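PDB 4WB0: broad specificity aminotransferase from Leishmania mexicana, which probably catalyses pyridoxal phosphate-dependent transamination, such as amino-group transfer between L-aspartate and 2-oxoglutarate, accepting a broad range of substrates. Local coordinates for residues 88-93 and 268-273. Sequence-based numbering, arbitrary orientation.
Sequences DEAVKM and AGTLSL
A small, buried helix-on-sheet contact is made where Ala-90 and Val-91 pack against Thr-270 and Ser-272, on one face of the mixed central sheet of a fold-type I PLP-dependent aminotransferase. Residues 268-273 belong to the strand that runs antiparallel to both its neighbours, 104-110 and 252-256, and residues 88-93 are part of helix 84-95. The interface buries 125 Å² in all, and no hydrogen bond passes directly between the two segments.

Two carbon-carbon contacts carry it: a methyl-methyl pair, and a valine methyl set against the methylene of a serine. At the first, Ala-90 CB and Thr-270 CG2 meet at 3.8 Å, both CB atoms projecting toward the opposing segment. One residue further along the helix and two along the strand, Val-91 CG2 reaches Ser-272 CB at a looser 4.3 Å. The side chains are short, and the CA atoms of Ala-90 and Thr-270 lie 7.4 Å apart. Leu-271, between the two strand residues, turns its side chain to the other face of the sheet.

The neighbouring strand 252-256 supplies a polar link that the two segments lack between themselves. Gln-255 hydrogen-bonds through OE1 to Thr-270 OG1 and through NE2 to the carbonyl oxygen of Ala-90, so one amide ties the threonine hydroxyl to the helix backbone. On the other flank, Val-91 and Ser-272 both touch Ala-106 of strand 104-110, so the contact reaches the next strand as well.

Thr-270 thus serves two kinds of partner from one CB. Its chi1 of 67° tucks OG1 over the main chain, between N and C, where it meets Gln-255, and swings CG2 away from the carbonyl, to the side of N, onto Ala-90 CB.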
loop_
_atom_site.group_PDB
_atom_site.type_symbol
_atom_site.label_atom_id
_atom_site.label_comp_id
_atom_site.label_asym_id
_atom_site.label_seq_id
_atom_site.Cartn_x
_atom_site.Cartn_y
_atom_site.Cartn_z
ATOM N N ASP A 88 16.223 -3.869 -8.102
ATOM C CA ASP A 88 17.339 -3.849 -9.035
ATOM C C ASP A 88 17.015 -4.484 -10.371
ATOM O O ASP A 88 17.388 -3.949 -11.418
ATOM C CB ASP A 88 18.580 -4.547 -8.421
ATOM C CG ASP A 88 19.189 -3.747 -7.231
ATOM O OD1 ASP A 88 18.813 -2.559 -6.991
ATOM O OD2 ASP A 88 20.052 -4.314 -6.530
ATOM N N GLU A 89 16.433 -5.681 -10.369
ATOM C CA GLU A 89 16.074 -6.306 -11.621
ATOM C C GLU A 89 15.015 -5.496 -12.393
ATOM O O GLU A 89 15.013 -5.455 -13.614
ATOM C CB GLU A 89 15.554 -7.711 -11.353
ATOM C CG GLU A 89 16.652 -8.674 -10.866
ATOM C CD GLU A 89 17.646 -9.139 -11.943
ATOM O OE1 GLU A 89 18.577 -9.911 -11.557
ATOM O OE2 GLU A 89 17.538 -8.775 -13.151
ATOM N N ALA A 90 14.061 -4.921 -11.683
ATOM C CA ALA A 90 12.986 -4.199 -12.309
ATOM C C ALA A 90 13.476 -2.929 -13.009
ATOM O O ALA A 90 13.045 -2.634 -14.147
ATOM C CB ALA A 90 11.914 -3.887 -11.289
ATOM N N VAL A 91 14.408 -2.234 -12.386
ATOM C CA VAL A 91 14.956 -1.021 -12.975
ATOM C C VAL A 91 15.836 -1.405 -14.186
ATOM O O VAL A 91 15.881 -0.729 -15.218
ATOM C CB VAL A 91 15.755 -0.263 -11.925
ATOM C CG1 VAL A 91 16.575 0.805 -12.584
ATOM C CG2 VAL A 91 14.822 0.310 -10.871
ATOM N N LYS A 92 16.520 -2.528 -14.052
ATOM C CA LYS A 92 17.317 -3.017 -15.152
ATOM C C LYS A 92 16.463 -3.401 -16.352
ATOM O O LYS A 92 16.898 -3.251 -17.490
ATOM C CB LYS A 92 18.185 -4.209 -14.705
ATOM C CG LYS A 92 19.552 -3.746 -14.201
ATOM C CD LYS A 92 20.122 -4.610 -13.060
ATOM C CE LYS A 92 20.376 -6.038 -13.502
ATOM N NZ LYS A 92 21.093 -6.821 -12.435
ATOM N N MET A 93 15.272 -3.922 -16.114
ATOM C CA MET A 93 14.366 -4.295 -17.225
ATOM C C MET A 93 13.966 -3.078 -18.068
ATOM O O MET A 93 13.888 -3.151 -19.288
ATOM C CB MET A 93 13.083 -4.963 -16.687
ATOM C CG MET A 93 12.061 -5.422 -17.780
ATOM S SD MET A 93 10.532 -6.052 -17.022
ATOM C CE MET A 93 9.769 -4.519 -16.561
ATOM N N ALA A 268 2.835 -5.171 -7.469
ATOM C CA ALA A 268 4.276 -5.082 -7.599
ATOM C C ALA A 268 4.687 -4.005 -8.599
ATOM O O ALA A 268 4.321 -4.066 -9.785
ATOM C CB ALA A 268 4.827 -6.469 -8.057
ATOM N N GLY A 269 5.385 -2.992 -8.121
ATOM C CA GLY A 269 5.913 -1.977 -9.028
ATOM C C GLY A 269 7.087 -1.273 -8.425
ATOM O O GLY A 269 7.548 -1.631 -7.342
ATOM N N THR A 270 7.583 -0.252 -9.112
ATOM C CA THR A 270 8.712 0.539 -8.578
ATOM C C THR A 270 8.524 2.009 -8.941
ATOM O O THR A 270 7.864 2.356 -9.965
ATOM C CB THR A 270 10.114 0.125 -9.119
ATOM O OG1 THR A 270 10.185 0.431 -10.520
ATOM C CG2 THR A 270 10.436 -1.377 -8.870
ATOM N N LEU A 271 9.179 2.850 -8.145
ATOM C CA LEU A 271 9.355 4.249 -8.478
ATOM C C LEU A 271 10.877 4.514 -8.540
ATOM O O LEU A 271 11.623 4.151 -7.609
ATOM C CB LEU A 271 8.666 5.132 -7.439
ATOM C CG LEU A 271 8.885 6.625 -7.733
ATOM C CD1 LEU A 271 8.152 7.109 -8.966
ATOM C CD2 LEU A 271 8.483 7.373 -6.523
ATOM N N SER A 272 11.350 5.119 -9.629
ATOM C CA SER A 272 12.774 5.420 -9.770
ATOM C C SER A 272 13.016 6.859 -10.262
ATOM O O SER A 272 12.207 7.439 -10.990
ATOM C CB SER A 272 13.439 4.395 -10.721
ATOM O OG SER A 272 12.917 4.486 -12.031
ATOM N N LEU A 273 14.151 7.405 -9.866
ATOM C CA LEU A 273 14.603 8.741 -10.296
ATOM C C LEU A 273 16.024 8.695 -10.764
ATOM O O LEU A 273 16.915 8.233 -10.022
ATOM C CB LEU A 273 14.510 9.765 -9.174
ATOM C CG LEU A 273 15.071 11.165 -9.476
ATOM C CD1 LEU A 273 14.193 11.816 -10.521
ATOM C CD2 LEU A 273 15.105 12.044 -8.263
#